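Local structure of ThiJ/pfpI family protein (Bacillus anthracis, 3EFE) at residues D[111-119]-D[130-138]; D[184-194]-D[202-212]. The protein is of uncharacterised function but belongs to the DJ-1/PfpI family, whose members include glyoxalases, deglycase-like enzymes, chaperones and proteases, and may share such an activity. All coordinates share one frame; numbering follows the deposited sequence.

Interaction 1. Residues D[111-119]-D[130-138]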
loop_
_atom_site.group_PDB
_atom_site.type_symbol
_atom_site.label_atom_id
_atom_site.label_comp_id
_atom_site.label_asym_id
_atom_site.label_seq_id
_atom_site.Cartn_x
_atom_site.Cartn_y
_atom_site.Cartn_z
ATOM N N ILE D 111 -5.876 -10.738 5.580
ATOM C CA ILE D 111 -4.446 -10.763 5.254
ATOM C C ILE D 111 -3.749 -10.632 6.614
ATOM O O ILE D 111 -4.206 -9.924 7.503
ATOM C CB ILE D 111 -4.018 -9.681 4.207
ATOM C CG1 ILE D 111 -2.549 -9.818 3.871
ATOM C CG2 ILE D 111 -4.394 -8.166 4.662
ATOM C CD1 ILE D 111 -2.174 -9.301 2.553
ATOM N N CYS D 112 -2.727 -11.446 6.791
ATOM C CA CYS D 112 -1.738 -11.259 7.807
ATOM C C CYS D 112 -2.329 -11.554 9.184
ATOM O O CYS D 112 -2.915 -12.586 9.347
ATOM C CB CYS D 112 -1.090 -9.891 7.655
ATOM S SG CYS D 112 0.408 -9.637 8.762
ATOM N N GLY D 113 -2.229 -10.674 10.156
ATOM C CA GLY D 113 -2.802 -10.979 11.478
ATOM C C GLY D 113 -4.312 -11.116 11.488
ATOM O O GLY D 113 -4.841 -11.692 12.407
ATOM N N ALA D 114 -5.040 -10.578 10.479
ATOM C CA ALA D 114 -6.505 -10.850 10.414
ATOM C C ALA D 114 -6.818 -12.369 10.239
ATOM O O ALA D 114 -7.798 -12.884 10.710
ATOM C CB ALA D 114 -7.167 -9.993 9.362
ATOM N N THR D 115 -5.958 -13.046 9.526
ATOM C CA THR D 115 -5.935 -14.504 9.338
ATOM C C THR D 115 -5.909 -15.326 10.650
ATOM O O THR D 115 -6.695 -16.278 10.823
ATOM C CB THR D 115 -4.674 -14.739 8.514
ATOM O OG1 THR D 115 -5.013 -14.821 7.129
ATOM C CG2 THR D 115 -3.954 -15.776 8.938
ATOM N N ASP D 116 -5.045 -14.909 11.571
ATOM C CA ASP D 116 -5.062 -15.377 12.945
ATOM C C ASP D 116 -6.324 -14.989 13.744
ATOM O O ASP D 116 -6.818 -15.819 14.513
ATOM C CB ASP D 116 -3.775 -14.947 13.653
ATOM C CG ASP D 116 -2.558 -15.720 13.140
ATOM O OD1 ASP D 116 -2.798 -16.739 12.439
ATOM O OD2 ASP D 116 -1.388 -15.372 13.441
ATOM N N ALA D 117 -6.907 -13.804 13.539
ATOM C CA ALA D 117 -8.227 -13.518 14.196
ATOM C C ALA D 117 -9.282 -14.587 13.849
ATOM O O ALA D 117 -10.003 -15.108 14.731
ATOM C CB ALA D 117 -8.733 -12.186 13.827
ATOM N N LEU D 118 -9.330 -14.924 12.568
ATOM C CA LEU D 118 -10.252 -15.872 12.023
ATOM C C LEU D 118 -9.933 -17.288 12.448
ATOM O O LEU D 118 -10.826 -18.064 12.763
ATOM C CB LEU D 118 -10.216 -15.820 10.478
ATOM C CG LEU D 118 -11.182 -14.931 9.687
ATOM C CD1 LEU D 118 -11.423 -13.603 10.308
ATOM C CD2 LEU D 118 -10.660 -14.743 8.300
ATOM N N ALA D 119 -8.668 -17.663 12.343
ATOM C CA ALA D 119 -8.205 -18.964 12.843
ATOM C C ALA D 119 -8.648 -19.200 14.295
ATOM O O ALA D 119 -9.172 -20.260 14.642
ATOM C CB ALA D 119 -6.697 -19.062 12.719
ATOM N N THR D 130 -4.127 -19.911 4.243
ATOM C CA THR D 130 -2.764 -19.696 4.659
ATOM C C THR D 130 -2.699 -18.615 5.777
ATOM O O THR D 130 -3.708 -18.116 6.266
ATOM C CB THR D 130 -1.906 -19.423 3.437
ATOM O OG1 THR D 130 -0.549 -19.665 3.763
ATOM C CG2 THR D 130 -2.096 -18.000 2.871
ATOM N N SER D 131 -1.504 -18.329 6.238
ATOM C CA SER D 131 -1.252 -17.303 7.266
ATOM C C SER D 131 0.200 -16.962 7.136
ATOM O O SER D 131 0.869 -17.489 6.290
ATOM C CB SER D 131 -1.601 -17.758 8.685
ATOM O OG SER D 131 -0.714 -18.732 9.215
ATOM N N ASN D 132 0.692 -16.059 7.952
ATOM C CA ASN D 132 2.108 -15.771 7.952
ATOM C C ASN D 132 2.959 -16.981 8.230
ATOM O O ASN D 132 3.954 -17.178 7.590
ATOM C CB ASN D 132 2.412 -14.614 8.924
ATOM C CG ASN D 132 1.893 -13.281 8.389
ATOM O OD1 ASN D 132 1.949 -13.029 7.173
ATOM N ND2 ASN D 132 1.416 -12.390 9.302
ATOM N N ASN D 133 2.564 -17.779 9.207
ATOM C CA ASN D 133 3.358 -18.930 9.643
ATOM C C ASN D 133 2.445 -19.881 10.431
ATOM O O ASN D 133 1.791 -19.461 11.412
ATOM C CB ASN D 133 4.495 -18.435 10.572
ATOM C CG ASN D 133 5.342 -19.579 11.112
ATOM O OD1 ASN D 133 5.191 -19.982 12.275
ATOM N ND2 ASN D 133 6.223 -20.137 10.244
ATOM N N LEU D 134 2.399 -21.131 10.000
ATOM C CA LEU D 134 1.630 -22.154 10.685
ATOM C C LEU D 134 1.950 -22.299 12.193
ATOM O O LEU D 134 1.025 -22.239 13.040
ATOM C CB LEU D 134 1.942 -23.474 10.033
ATOM C CG LEU D 134 1.190 -24.704 10.551
ATOM C CD1 LEU D 134 -0.347 -24.449 10.585
ATOM C CD2 LEU D 134 1.587 -25.773 9.608
ATOM N N GLU D 135 3.244 -22.397 12.524
ATOM C CA GLU D 135 3.641 -22.596 13.943
ATOM C C GLU D 135 3.243 -21.474 14.830
ATOM O O GLU D 135 2.762 -21.704 15.935
ATOM C CB GLU D 135 5.106 -23.010 14.069
ATOM C CG GLU D 135 5.334 -24.342 13.284
ATOM C CD GLU D 135 4.455 -25.521 13.844
ATOM O OE1 GLU D 135 4.152 -26.471 13.065
ATOM O OE2 GLU D 135 4.073 -25.515 15.077
ATOM N N TYR D 136 3.355 -20.247 14.327
ATOM C CA TYR D 136 2.971 -19.116 15.112
ATOM C C TYR D 136 1.450 -19.100 15.230
ATOM O O TYR D 136 0.939 -18.794 16.277
ATOM C CB TYR D 136 3.554 -17.836 14.498
ATOM C CG TYR D 136 3.279 -16.593 15.313
ATOM C CD1 TYR D 136 3.902 -16.382 16.546
ATOM C CD2 TYR D 136 2.356 -15.627 14.873
ATOM C CE1 TYR D 136 3.619 -15.223 17.321
ATOM C CE2 TYR D 136 2.062 -14.496 15.619
ATOM C CZ TYR D 136 2.714 -14.277 16.834
ATOM O OH TYR D 136 2.388 -13.152 17.573
ATOM N N THR D 137 0.722 -19.459 14.171
ATOM C CA THR D 137 -0.727 -19.411 14.215
ATOM C C THR D 137 -1.198 -20.431 15.259
ATOM O O THR D 137 -2.084 -20.118 16.017
ATOM C CB THR D 137 -1.395 -19.744 12.804
ATOM O OG1 THR D 137 -1.004 -18.779 11.815
ATOM C CG2 THR D 137 -2.926 -19.831 12.884
ATOM N N LYS D 138 -0.629 -21.640 15.278
ATOM C CA LYS D 138 -1.027 -22.613 16.273
ATOM C C LYS D 138 -0.735 -22.105 17.695
ATOM O O LYS D 138 -1.623 -22.137 18.521
ATOM C CB LYS D 138 -0.376 -24.001 16.064
ATOM C CG LYS D 138 -0.429 -24.448 14.648
ATOM C CD LYS D 138 -0.319 -25.909 14.538
ATOM C CE LYS D 138 1.122 -26.352 14.454
ATOM N NZ LYS D 138 1.320 -27.730 14.906
HETATM O O HOH W 1 -0.637 -14.425 10.364
HETATM O O HOH W 2 0.840 -16.447 11.911
#

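Interaction 2. Residues D[184-194]-D[202-212]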
loop_
_atom_site.group_PDB
_atom_site.type_symbol
_atom_site.label_atom_id
_atom_site.label_comp_id
_atom_site.label_asym_id
_atom_site.label_seq_id
_atom_site.Cartn_x
_atom_site.Cartn_y
_atom_site.Cartn_z
ATOM N N THR D 184 -11.162 -8.994 -16.547
ATOM C CA THR D 184 -11.092 -10.233 -17.326
ATOM C C THR D 184 -9.756 -10.927 -16.951
ATOM O O THR D 184 -8.902 -10.325 -16.246
ATOM C CB THR D 184 -11.120 -10.017 -18.850
ATOM O OG1 THR D 184 -9.780 -9.710 -19.227
ATOM C CG2 THR D 184 -12.082 -8.899 -19.298
ATOM N N LEU D 185 -9.575 -12.164 -17.420
ATOM C CA LEU D 185 -8.535 -13.067 -16.904
ATOM C C LEU D 185 -7.189 -12.637 -17.488
ATOM O O LEU D 185 -6.192 -12.671 -16.811
ATOM C CB LEU D 185 -8.926 -14.576 -17.149
ATOM C CG LEU D 185 -8.701 -15.667 -16.023
ATOM C CD1 LEU D 185 -7.496 -16.663 -16.314
ATOM C CD2 LEU D 185 -8.487 -15.090 -14.569
ATOM N N ASP D 186 -7.194 -12.194 -18.736
ATOM C CA ASP D 186 -6.063 -11.458 -19.432
ATOM C C ASP D 186 -5.568 -10.198 -18.745
ATOM O O ASP D 186 -4.397 -9.989 -18.582
ATOM C CB ASP D 186 -6.514 -11.000 -20.822
ATOM C CG ASP D 186 -6.495 -12.104 -21.824
ATOM O OD1 ASP D 186 -6.080 -13.222 -21.424
ATOM O OD2 ASP D 186 -6.875 -11.847 -23.003
ATOM N N ALA D 187 -6.484 -9.328 -18.395
ATOM C CA ALA D 187 -6.147 -8.153 -17.687
ATOM C C ALA D 187 -5.602 -8.510 -16.283
ATOM O O ALA D 187 -4.645 -7.896 -15.849
ATOM C CB ALA D 187 -7.384 -7.136 -17.654
ATOM N N LEU D 188 -6.150 -9.509 -15.587
ATOM C CA LEU D 188 -5.656 -9.849 -14.251
ATOM C C LEU D 188 -4.268 -10.446 -14.257
ATOM O O LEU D 188 -3.439 -10.145 -13.379
ATOM C CB LEU D 188 -6.636 -10.783 -13.508
ATOM C CG LEU D 188 -6.418 -10.999 -12.005
ATOM C CD1 LEU D 188 -6.738 -9.788 -11.188
ATOM C CD2 LEU D 188 -7.178 -12.190 -11.490
ATOM N N HIS D 189 -3.993 -11.299 -15.238
ATOM C CA HIS D 189 -2.629 -11.860 -15.428
ATOM C C HIS D 189 -1.527 -10.856 -15.830
ATOM O O HIS D 189 -0.416 -10.889 -15.303
ATOM C CB HIS D 189 -2.645 -13.098 -16.365
ATOM C CG HIS D 189 -3.362 -14.273 -15.769
ATOM N ND1 HIS D 189 -3.222 -14.627 -14.431
ATOM C CD2 HIS D 189 -4.216 -15.173 -16.307
ATOM C CE1 HIS D 189 -3.990 -15.672 -14.174
ATOM N NE2 HIS D 189 -4.584 -16.039 -15.300
ATOM N N SER D 190 -1.834 -9.985 -16.770
ATOM C CA SER D 190 -0.906 -8.959 -17.182
ATOM C C SER D 190 -0.696 -7.879 -16.090
ATOM O O SER D 190 0.420 -7.374 -15.929
ATOM C CB SER D 190 -1.402 -8.344 -18.497
ATOM O OG SER D 190 -2.697 -7.794 -18.313
ATOM N N TRP D 191 -1.772 -7.528 -15.379
ATOM C CA TRP D 191 -1.721 -6.636 -14.220
ATOM C C TRP D 191 -0.796 -7.260 -13.133
ATOM O O TRP D 191 0.126 -6.661 -12.648
ATOM C CB TRP D 191 -3.118 -6.409 -13.637
ATOM C CG TRP D 191 -3.099 -5.580 -12.432
ATOM C CD1 TRP D 191 -3.021 -4.227 -12.384
ATOM C CD2 TRP D 191 -3.099 -6.011 -11.061
ATOM N NE1 TRP D 191 -2.975 -3.787 -11.102
ATOM C CE2 TRP D 191 -3.054 -4.852 -10.261
ATOM C CE3 TRP D 191 -3.130 -7.261 -10.431
ATOM C CZ2 TRP D 191 -3.036 -4.901 -8.857
ATOM C CZ3 TRP D 191 -3.129 -7.304 -9.061
ATOM C CH2 TRP D 191 -3.086 -6.144 -8.284
ATOM N N TYR D 192 -1.034 -8.516 -12.824
ATOM C CA TYR D 192 -0.230 -9.234 -11.856
ATOM C C TYR D 192 1.196 -9.261 -12.301
ATOM O O TYR D 192 2.080 -8.940 -11.540
ATOM C CB TYR D 192 -0.715 -10.673 -11.662
ATOM C CG TYR D 192 0.187 -11.419 -10.697
ATOM C CD1 TYR D 192 0.276 -11.034 -9.364
ATOM C CD2 TYR D 192 1.011 -12.457 -11.140
ATOM C CE1 TYR D 192 1.121 -11.686 -8.502
ATOM C CE2 TYR D 192 1.867 -13.113 -10.266
ATOM C CZ TYR D 192 1.916 -12.723 -8.968
ATOM O OH TYR D 192 2.724 -13.408 -8.120
ATOM N N ASN D 193 1.430 -9.647 -13.537
ATOM C CA ASN D 193 2.809 -9.761 -14.060
ATOM C C ASN D 193 3.576 -8.469 -14.165
ATOM O O ASN D 193 4.774 -8.471 -13.969
ATOM C CB ASN D 193 2.854 -10.470 -15.421
ATOM C CG ASN D 193 2.578 -11.977 -15.346
ATOM O OD1 ASN D 193 2.799 -12.639 -14.346
ATOM N ND2 ASN D 193 2.124 -12.519 -16.458
ATOM N N LEU D 194 2.904 -7.376 -14.498
ATOM C CA LEU D 194 3.537 -6.044 -14.600
ATOM C C LEU D 194 4.033 -5.618 -13.207
ATOM O O LEU D 194 5.184 -5.251 -13.023
ATOM C CB LEU D 194 2.556 -5.006 -15.150
ATOM C CG LEU D 194 2.977 -3.539 -15.183
ATOM C CD1 LEU D 194 4.161 -3.310 -16.133
ATOM C CD2 LEU D 194 1.756 -2.628 -15.470
ATOM N N TYR D 202 4.017 -6.313 -20.378
ATOM C CA TYR D 202 2.804 -6.508 -19.571
ATOM C C TYR D 202 2.004 -5.227 -19.441
ATOM O O TYR D 202 0.821 -5.263 -19.195
ATOM C CB TYR D 202 3.160 -7.028 -18.188
ATOM C CG TYR D 202 3.789 -8.374 -18.218
ATOM C CD1 TYR D 202 3.072 -9.453 -18.700
ATOM C CD2 TYR D 202 5.083 -8.583 -17.751
ATOM C CE1 TYR D 202 3.612 -10.722 -18.739
ATOM C CE2 TYR D 202 5.662 -9.857 -17.787
ATOM C CZ TYR D 202 4.918 -10.938 -18.291
ATOM O OH TYR D 202 5.417 -12.224 -18.371
ATOM N N PHE D 203 2.663 -4.097 -19.591
ATOM C CA PHE D 203 1.969 -2.830 -19.598
ATOM C C PHE D 203 1.170 -2.737 -20.934
ATOM O O PHE D 203 -0.030 -2.427 -20.943
ATOM C CB PHE D 203 2.960 -1.651 -19.380
ATOM C CG PHE D 203 2.362 -0.333 -19.726
ATOM C CD1 PHE D 203 1.526 0.318 -18.802
ATOM C CD2 PHE D 203 2.508 0.194 -21.010
ATOM C CE1 PHE D 203 0.934 1.492 -19.147
ATOM C CE2 PHE D 203 1.930 1.354 -21.354
ATOM C CZ PHE D 203 1.111 1.996 -20.445
ATOM N N PHE D 204 1.813 -3.088 -22.038
ATOM C CA PHE D 204 1.115 -3.110 -23.353
ATOM C C PHE D 204 0.009 -4.154 -23.455
ATOM O O PHE D 204 -1.016 -3.901 -24.048
ATOM C CB PHE D 204 2.133 -3.346 -24.447
ATOM C CG PHE D 204 3.172 -2.279 -24.517
ATOM C CD1 PHE D 204 2.843 -1.033 -24.976
ATOM C CD2 PHE D 204 4.465 -2.531 -24.119
ATOM C CE1 PHE D 204 3.801 -0.026 -25.042
ATOM C CE2 PHE D 204 5.421 -1.521 -24.158
ATOM C CZ PHE D 204 5.082 -0.266 -24.609
ATOM N N GLN D 205 0.226 -5.318 -22.856
ATOM C CA GLN D 205 -0.829 -6.297 -22.644
ATOM C C GLN D 205 -2.048 -5.801 -21.868
ATOM O O GLN D 205 -3.184 -6.011 -22.276
ATOM C CB GLN D 205 -0.280 -7.460 -21.885
ATOM C CG GLN D 205 0.477 -8.417 -22.748
ATOM C CD GLN D 205 1.221 -9.465 -21.941
ATOM O OE1 GLN D 205 2.278 -9.888 -22.330
ATOM N NE2 GLN D 205 0.684 -9.865 -20.830
ATOM N N LEU D 206 -1.769 -5.203 -20.719
ATOM C CA LEU D 206 -2.767 -4.699 -19.805
ATOM C C LEU D 206 -3.591 -3.593 -20.403
ATOM O O LEU D 206 -4.769 -3.627 -20.246
ATOM C CB LEU D 206 -2.090 -4.232 -18.492
ATOM C CG LEU D 206 -3.028 -3.565 -17.473
ATOM C CD1 LEU D 206 -4.127 -4.523 -17.020
ATOM C CD2 LEU D 206 -2.301 -3.009 -16.263
ATOM N N MET D 207 -2.971 -2.612 -21.072
ATOM C CA MET D 207 -3.674 -1.535 -21.767
ATOM C C MET D 207 -4.638 -2.017 -22.859
ATOM O O MET D 207 -5.719 -1.432 -23.070
ATOM C CB MET D 207 -2.668 -0.506 -22.336
ATOM C CG MET D 207 -1.874 0.400 -21.257
ATOM S SD MET D 207 -2.997 1.318 -20.201
ATOM C CE MET D 207 -2.729 2.987 -20.450
ATOM N N ASN D 208 -4.261 -3.093 -23.535
ATOM C CA ASN D 208 -5.092 -3.674 -24.562
ATOM C C ASN D 208 -6.065 -4.780 -24.132
ATOM O O ASN D 208 -6.845 -5.242 -24.972
ATOM C CB ASN D 208 -4.208 -4.215 -25.676
ATOM C CG ASN D 208 -3.640 -3.155 -26.483
ATOM O OD1 ASN D 208 -4.294 -2.661 -27.339
ATOM N ND2 ASN D 208 -2.432 -2.748 -26.187
ATOM N N SER D 209 -6.009 -5.202 -22.867
ATOM C CA SER D 209 -6.882 -6.250 -22.315
ATOM C C SER D 209 -8.004 -5.665 -21.483
ATOM O O SER D 209 -9.016 -6.334 -21.220
ATOM C CB SER D 209 -6.096 -7.170 -21.361
ATOM O OG SER D 209 -4.886 -7.653 -21.928
ATOM N N ILE D 210 -7.790 -4.451 -20.972
ATOM C CA ILE D 210 -8.768 -3.831 -20.062
ATOM C C ILE D 210 -9.971 -3.354 -20.874
ATOM O O ILE D 210 -9.845 -2.997 -22.086
ATOM C CB ILE D 210 -8.186 -2.669 -19.156
ATOM C CG1 ILE D 210 -7.729 -1.466 -20.018
ATOM C CG2 ILE D 210 -7.123 -3.260 -18.227
ATOM C CD1 ILE D 210 -7.122 -0.234 -19.303
ATOM N N ASN D 211 -11.140 -3.354 -20.207
ATOM C CA ASN D 211 -12.325 -2.670 -20.749
ATOM C C ASN D 211 -12.909 -3.392 -21.972
ATOM O O ASN D 211 -13.315 -2.750 -22.952
ATOM C CB ASN D 211 -11.910 -1.218 -21.073
ATOM C CG ASN D 211 -13.058 -0.339 -21.382
ATOM O OD1 ASN D 211 -12.966 0.476 -22.283
ATOM N ND2 ASN D 211 -14.137 -0.469 -20.644
ATOM N N LYS D 212 -12.952 -4.720 -21.872
ATOM C CA LYS D 212 -13.260 -5.679 -22.974
ATOM C C LYS D 212 -13.975 -6.935 -22.445
ATOM O O LYS D 212 -14.343 -6.936 -21.282
ATOM C CB LYS D 212 -11.948 -6.126 -23.650
ATOM C CG LYS D 212 -11.502 -5.219 -24.866
ATOM C CD LYS D 212 -10.107 -5.684 -25.336
ATOM C CE LYS D 212 -9.511 -4.709 -26.287
ATOM N NZ LYS D 212 -8.287 -5.303 -26.910
HETATM O O HOH W 3 0.105 -11.468 -19.047
#

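Interaction 1. Residues D[111-119]-D[130-138]
Cys112 and Asn132 meet through a nearly straight hydrogen bond: Asn132 ND2 donates to Cys112 SG at 3.0 Å, with an N-H...S angle of 169° and the sulfur in the plane of the amide. A chi1 of -171° swings Cys112 SG away from the backbone N and to the amide. The other end of that amide is also held, since Asn132 OD1 takes bonds from Ser165 OG and Gly166 N, which fixes the flip of the group.

One helical turn further on, Asp116 OD1 is 2.8 Å from Thr137 OG1. That hydroxyl also lies 2.6 Å from Ser131 OG and 2.9 Å from Asn133 O, making Thr137 OG1 the centre of a polar cluster. Ser131 OG extends it to Tyr150 OH. Water 2 lies between Asp116 OD2 (2.9 Å) and Asn133 O, placed to bridge them, though it has more acceptors nearby than protons to give. One turn beyond Asp116, Ala119 CB packs on Thr137 CG2 at 3.9 Å.

In the second shell, Asn133 caps helix 134-140, its OD1 accepting from Tyr136 N at 2.8 Å. Cys112 has a positive phi (71°) exactly where strand 107-111 turns into helix 113-119. This strand-cysteine-helix turn matches the nucleophile elbow of the DJ-1/PfpI fold, consistent with Cys112 being the family's reactive cysteine.

Interaction 2. Residues D[184-194]-D[202-212]
Tyr202 opens the contact by laying its ring against Asn193: Asn193 CB sits 3.3 Å from the centroid of the Tyr202 ring and only 8° off its normal, a CH-pi contact centred on the face. The Asn193 amide extends outward over CE1, its plane oblique to the ring, while Tyr202 CB leans on Leu194 CB. Phe203 points its side chain away at the root, yet its CB still touches, 3.8 Å from Leu194 CD1, and Leu194 CD2 comes to the edge of the Phe203 ring, near its plane.

Gln205 reaches alongside Ser190 with its amide; a link through water 3 from Gln205 NE2 to Asn193 ND2 is doubtful. Leu206 is a knob in the hole formed by Ala187, Ser190, Trp191 and Leu194. Its CD1 lies 3.6 Å from Ala187 O, and its CD2 meets the indole edge, 4.1 Å from Trp191 CD1. Reciprocally, Ser190 fits among Tyr202, Gln205, Leu206 and Ser209, its OG 3.4 Å from Leu206 CA. A chi1 of 59° turns Ser190 OG between the backbone N and the carbonyl carbon, within bonding distance of Asp186 O and Ala187 O of its own helix.

Ser209 faces Ala187 at 3.9 Å between their CB atoms. Ile210 CG2 touches the Ala187 methyl, and the Ile210 side chain also packs on Tyr33. Finally Lys212 O lies 3.6 Å from CG2 of Thr184, the N-cap residue, whose OG1 accepts a weak bond from Ala187 N.

Direct contact across the pair is thus van der Waals in character. Axes 8.3 Å apart at an angle of 152°, with small Ala187, Ser190 and Ser209 at the interface, define a close antiparallel helical hairpin with knobs-into-holes interlocking at the C terminus of the chain.

From the N terminus, strands 8-11, 43-47 and 77-80 and helix 92-104 come first; the chain then completes strand 107-111, enters helix 113-119 and returns after a loop without helix or strand, where interaction 1 closes. It joins the turn ending strand 107-111 and helix 113-119 to the start of helix 134-140, beside strand 161-164. Strands 155-158 and 161-164 and helix 169-179 precede interaction 2, which closes the tight turn between helices 185-197 and 201-209. The loops are in series, neither nested nor crossed. The centres of interactions 1 and 2 are about 31 Å apart, on opposite sides of the chain's centre. The terminal hairpin's first helix rests on helix 169-179 and, through Leu194, meets Ile167 of the second subunit.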